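Local coordinates for Rho guanine nucleotide exchange factor 11 (Homo sapiens, PDB 5JHH), which probably activates Rho-family GTPases by promoting exchange of GDP for GTP through its DH domain, which is followed by a PH domain, at residues Ser179-Thr184 and Ser189-Leu194. Numbering follows the deposited sequence.
Sequences SIIKHT and SEHEKL
Thr-184, which follows helix 165-182, leans against the first turns of helix 189-227, and its two branches do different work. Beyond CB the chain forks. A chi1 of -61° sets OG1 beside the backbone N and leaves CG2 anti to it, so that this methyl reaches Glu-190 CG at 3.8 Å and lies near CB of His-191. The other branch, OG1, donates a hydrogen bond to Ile-180 O at 2.6 Å, from 44° above the carbonyl plane, which ties the residue back to the preceding helix; it also rests 3.8 Å from Leu-194 CD1. OG1 also accepts a bond from a water that donates to Glu-190 OE2 as well, so a single water joins the two segments where no direct hydrogen bond does. The carboxylate that receives it is gripped further by Ser-98 and the backbone N of Ile-97.

Beside this water-bridged pair the contact is apolar. Leu-194 CD1 meets Ile-180 CG2 at 3.8 Å, the two side chains crossing nearly at right angles, whereas Ile-181 runs antiparallel to Leu-194 and sets CG1 3.7 Å from its CB. Ile-181 CG2 approaches NE2 of the His-191 ring obliquely at 3.6 Å, and Thr-184 O lies near the ring plane, by CD2.

The helical hairpin thus closed belongs to the all-helical DH domain: Ile-180 also packs on Val-26 of helix 18-54, and Leu-194 on Met-101 of helix 98-105.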
loop_
_atom_site.group_PDB
_atom_site.type_symbol
_atom_site.label_atom_id
_atom_site.label_comp_id
_atom_site.label_asym_id
_atom_site.label_seq_id
_atom_site.Cartn_x
_atom_site.Cartn_y
_atom_site.Cartn_z
ATOM N N SER A 179 -18.938 5.961 -4.095
ATOM C CA SER A 179 -19.941 6.494 -3.210
ATOM C C SER A 179 -20.897 7.540 -3.850
ATOM O O SER A 179 -22.082 7.592 -3.520
ATOM C CB SER A 179 -19.264 7.063 -1.979
ATOM O OG SER A 179 -20.141 7.995 -1.397
ATOM N N ILE A 180 -20.405 8.370 -4.758
ATOM C CA ILE A 180 -21.296 9.271 -5.488
ATOM C C ILE A 180 -22.261 8.489 -6.381
ATOM O O ILE A 180 -23.457 8.835 -6.487
ATOM C CB ILE A 180 -20.515 10.221 -6.371
ATOM C CG1 ILE A 180 -19.734 11.220 -5.507
ATOM C CG2 ILE A 180 -21.414 11.015 -7.306
ATOM C CD1 ILE A 180 -18.613 11.892 -6.265
ATOM N N ILE A 181 -21.705 7.497 -7.065
ATOM C CA ILE A 181 -22.427 6.664 -7.993
ATOM C C ILE A 181 -23.604 5.989 -7.273
ATOM O O ILE A 181 -24.740 6.073 -7.706
ATOM C CB ILE A 181 -21.468 5.594 -8.534
ATOM C CG1 ILE A 181 -20.569 6.226 -9.588
ATOM C CG2 ILE A 181 -22.226 4.355 -9.042
ATOM C CD1 ILE A 181 -19.401 5.363 -9.970
ATOM N N LYS A 182 -23.281 5.331 -6.166
ATOM C CA LYS A 182 -24.226 4.820 -5.201
ATOM C C LYS A 182 -25.382 5.744 -4.909
ATOM O O LYS A 182 -26.482 5.268 -4.684
ATOM C CB LYS A 182 -23.497 4.532 -3.884
ATOM C CG LYS A 182 -24.402 4.149 -2.715
ATOM C CD LYS A 182 -23.639 3.440 -1.595
ATOM C CE LYS A 182 -24.578 2.763 -0.600
ATOM N NZ LYS A 182 -24.014 2.776 0.780
ATOM N N HIS A 183 -25.151 7.043 -4.833
ATOM C CA HIS A 183 -26.260 7.949 -4.546
ATOM C C HIS A 183 -26.759 8.695 -5.769
ATOM O O HIS A 183 -27.397 9.724 -5.650
ATOM C CB HIS A 183 -25.897 8.892 -3.428
ATOM C CG HIS A 183 -25.631 8.183 -2.142
ATOM N ND1 HIS A 183 -24.523 8.432 -1.363
ATOM C CD2 HIS A 183 -26.316 7.197 -1.519
ATOM C CE1 HIS A 183 -24.543 7.642 -0.305
ATOM N NE2 HIS A 183 -25.619 6.878 -0.380
ATOM N N THR A 184 -26.508 8.150 -6.952
ATOM C CA THR A 184 -26.956 8.767 -8.200
ATOM C C THR A 184 -28.060 7.897 -8.830
ATOM O O THR A 184 -27.966 6.653 -8.848
ATOM C CB THR A 184 -25.749 8.892 -9.173
ATOM O OG1 THR A 184 -24.759 9.727 -8.586
ATOM C CG2 THR A 184 -26.148 9.480 -10.534
ATOM N N SER A 189 -27.551 9.031 -17.966
ATOM C CA SER A 189 -26.226 9.252 -18.567
ATOM C C SER A 189 -25.174 9.631 -17.496
ATOM O O SER A 189 -24.041 9.151 -17.507
ATOM C CB SER A 189 -26.296 10.365 -19.611
ATOM O OG SER A 189 -27.027 9.929 -20.738
ATOM N N GLU A 190 -25.576 10.505 -16.588
ATOM C CA GLU A 190 -24.790 10.878 -15.448
ATOM C C GLU A 190 -24.130 9.638 -14.829
ATOM O O GLU A 190 -22.913 9.612 -14.604
ATOM C CB GLU A 190 -25.674 11.621 -14.430
ATOM C CG GLU A 190 -25.003 11.999 -13.108
ATOM C CD GLU A 190 -23.919 13.100 -13.210
ATOM O OE1 GLU A 190 -23.421 13.451 -14.319
ATOM O OE2 GLU A 190 -23.573 13.631 -12.130
ATOM N N HIS A 191 -24.928 8.602 -14.629
ATOM C CA HIS A 191 -24.549 7.474 -13.820
ATOM C C HIS A 191 -23.494 6.673 -14.577
ATOM O O HIS A 191 -22.445 6.275 -14.023
ATOM C CB HIS A 191 -25.782 6.616 -13.495
ATOM C CG HIS A 191 -25.494 5.434 -12.634
ATOM N ND1 HIS A 191 -24.934 4.273 -13.127
ATOM C CD2 HIS A 191 -25.698 5.223 -11.314
ATOM C CE1 HIS A 191 -24.787 3.407 -12.140
ATOM N NE2 HIS A 191 -25.247 3.956 -11.032
ATOM N N GLU A 192 -23.787 6.455 -15.842
ATOM C CA GLU A 192 -22.913 5.744 -16.774
ATOM C C GLU A 192 -21.518 6.405 -16.906
ATOM O O GLU A 192 -20.489 5.719 -16.970
ATOM C CB GLU A 192 -23.615 5.718 -18.130
ATOM C CG GLU A 192 -23.076 4.738 -19.165
ATOM C CD GLU A 192 -23.935 4.692 -20.460
ATOM O OE1 GLU A 192 -24.340 5.759 -20.994
ATOM O OE2 GLU A 192 -24.201 3.582 -20.961
ATOM N N LYS A 193 -21.525 7.728 -16.992
ATOM C CA LYS A 193 -20.325 8.544 -17.202
ATOM C C LYS A 193 -19.435 8.616 -15.928
ATOM O O LYS A 193 -18.227 8.559 -16.009
ATOM C CB LYS A 193 -20.724 9.956 -17.664
ATOM C CG LYS A 193 -20.973 10.078 -19.175
ATOM C CD LYS A 193 -21.954 11.186 -19.490
ATOM C CE LYS A 193 -21.289 12.534 -19.614
ATOM N NZ LYS A 193 -22.183 13.577 -19.048
ATOM N N LEU A 194 -20.063 8.687 -14.773
ATOM C CA LEU A 194 -19.434 8.445 -13.510
ATOM C C LEU A 194 -18.818 7.060 -13.407
ATOM O O LEU A 194 -17.717 6.936 -12.867
ATOM C CB LEU A 194 -20.443 8.614 -12.385
ATOM C CG LEU A 194 -20.785 10.059 -12.068
ATOM C CD1 LEU A 194 -21.816 10.154 -10.959
ATOM C CD2 LEU A 194 -19.541 10.808 -11.652
HETATM O O HOH W 1 -24.416 12.336 -9.632
#